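Local coordinates for vitamin B12-binding protein (Vibrio cholerae O395, PDB 5YSC) that binds vitamin B12 in the periplasm and probably delivers it to the membrane subunits of the BtuCDF ABC transporter for import, at residues A[189-193]-A[194-198]. Sequence-based numbering, arbitrary orientation.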
loop_
_atom_site.group_PDB
_atom_site.type_symbol
_atom_site.label_atom_id
_atom_site.label_comp_id
_atom_site.label_asym_id
_atom_site.label_seq_id
_atom_site.Cartn_x
_atom_site.Cartn_y
_atom_site.Cartn_z
ATOM N N ALA A 189 4.041 -17.064 0.002
ATOM C CA ALA A 189 3.079 -16.798 -1.053
ATOM C C ALA A 189 1.913 -17.770 -0.980
ATOM O O ALA A 189 0.750 -17.376 -1.100
ATOM C CB ALA A 189 3.754 -16.902 -2.414
ATOM N N ASP A 190 2.221 -19.050 -0.785
ATOM C CA ASP A 190 1.196 -20.103 -0.751
ATOM C C ASP A 190 0.715 -20.317 0.679
ATOM O O ASP A 190 0.997 -21.326 1.316
ATOM C CB ASP A 190 1.748 -21.401 -1.328
ATOM C CG ASP A 190 2.224 -21.247 -2.752
ATOM O OD1 ASP A 190 1.623 -20.409 -3.474
ATOM O OD2 ASP A 190 3.195 -21.955 -3.136
ATOM N N SER A 191 -0.030 -19.335 1.183
ATOM C CA SER A 191 -0.718 -19.443 2.459
ATOM C C SER A 191 -2.226 -19.464 2.236
ATOM O O SER A 191 -2.746 -19.028 1.199
ATOM C CB SER A 191 -0.364 -18.293 3.411
ATOM O OG SER A 191 1.034 -18.201 3.612
ATOM N N GLU A 192 -2.927 -19.966 3.241
ATOM C CA GLU A 192 -4.372 -20.140 3.133
ATOM C C GLU A 192 -5.131 -18.832 3.315
ATOM O O GLU A 192 -6.279 -18.744 2.884
ATOM C CB GLU A 192 -4.837 -21.193 4.149
ATOM C CG GLU A 192 -3.974 -22.457 4.066
ATOM C CD GLU A 192 -4.581 -23.674 4.744
ATOM O OE1 GLU A 192 -5.272 -24.459 4.049
ATOM O OE2 GLU A 192 -4.349 -23.856 5.965
ATOM N N VAL A 193 -4.508 -17.807 3.890
ATOM C CA VAL A 193 -5.130 -16.492 4.028
ATOM C C VAL A 193 -4.172 -15.460 3.450
ATOM O O VAL A 193 -2.967 -15.726 3.331
ATOM C CB VAL A 193 -5.479 -16.161 5.501
ATOM C CG1 VAL A 193 -6.444 -17.188 6.075
ATOM C CG2 VAL A 193 -4.216 -16.060 6.377
ATOM N N PRO A 194 -4.690 -14.275 3.075
ATOM C CA PRO A 194 -3.838 -13.234 2.462
ATOM C C PRO A 194 -2.843 -12.580 3.407
ATOM O O PRO A 194 -1.785 -12.132 2.948
ATOM C CB PRO A 194 -4.863 -12.213 1.947
ATOM C CG PRO A 194 -6.124 -12.517 2.662
ATOM C CD PRO A 194 -6.124 -13.985 2.894
ATOM N N TYR A 195 -3.126 -12.482 4.695
ATOM C CA TYR A 195 -2.204 -11.865 5.640
ATOM C C TYR A 195 -2.045 -12.785 6.835
ATOM O O TYR A 195 -2.543 -12.497 7.932
ATOM C CB TYR A 195 -2.683 -10.472 6.044
ATOM C CG TYR A 195 -2.715 -9.603 4.818
ATOM C CD1 TYR A 195 -1.564 -8.975 4.360
ATOM C CD2 TYR A 195 -3.875 -9.461 4.092
ATOM C CE1 TYR A 195 -1.575 -8.232 3.183
ATOM C CE2 TYR A 195 -3.911 -8.728 2.917
ATOM C CZ TYR A 195 -2.754 -8.099 2.468
ATOM O OH TYR A 195 -2.828 -7.341 1.323
ATOM N N PRO A 196 -1.311 -13.877 6.663
ATOM C CA PRO A 196 -1.216 -14.879 7.721
ATOM C C PRO A 196 -0.368 -14.442 8.889
ATOM O O PRO A 196 0.632 -13.731 8.751
ATOM C CB PRO A 196 -0.570 -16.069 7.017
ATOM C CG PRO A 196 0.178 -15.490 5.910
ATOM C CD PRO A 196 -0.554 -14.267 5.472
ATOM N N GLN A 197 -0.750 -14.929 10.060
ATOM C CA GLN A 197 0.100 -14.872 11.227
ATOM C C GLN A 197 1.018 -16.087 11.149
ATOM O O GLN A 197 0.567 -17.186 10.855
ATOM C CB GLN A 197 -0.745 -14.915 12.494
ATOM C CG GLN A 197 0.027 -14.645 13.756
ATOM C CD GLN A 197 -0.857 -14.645 14.979
ATOM O OE1 GLN A 197 -1.954 -14.098 14.962
ATOM N NE2 GLN A 197 -0.381 -15.262 16.047
ATOM N N VAL A 198 2.307 -15.880 11.387
ATOM C CA VAL A 198 3.298 -16.941 11.253
ATOM C C VAL A 198 4.147 -17.000 12.518
ATOM O O VAL A 198 4.353 -15.997 13.200
ATOM C CB VAL A 198 4.202 -16.747 10.009
ATOM C CG1 VAL A 198 3.377 -16.789 8.712
ATOM C CG2 VAL A 198 5.023 -15.436 10.133
#
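Ser-191 meets the ring of Pro-196, five positions later in the chain, as the loop turns back on itself. Its CB and OG both face the proline CG, with OG 3.7 Å from that carbon in van der Waals contact. The hydroxyl stands beside its own backbone N, chi1 -56°, where it hydrogen-bonds the carbonyl of Phe-188. Two residues on, Val-193 closes the loop with one methyl. Its chi1 of -60° sets CG1 anti to the carbonyl carbon and leaves CG2 between the backbone N and the carbonyl carbon, which brings CG2 against Pro-196, 3.5 Å from CA, a tight approach, and 3.7 Å from CB. The Val-193 carbonyl O lies 3.5 Å from Pro-196 CD, across the ring nitrogen from CA. Pro-196 is buried, and its side chain also touches Ala-170, while the preceding Tyr-195 turns away to touch cyanocobalamin, its OH hydrogen-bonded to the carbonyl of Trp-174; through this tyrosine the loop helps to line the ligand pocket. The loop leaves strand 184-186, an outer strand of one parallel sheet, and leads into the short, weakly bonded strand 197-198, which pairs antiparallel with strand 166-167; helix 200-206 follows.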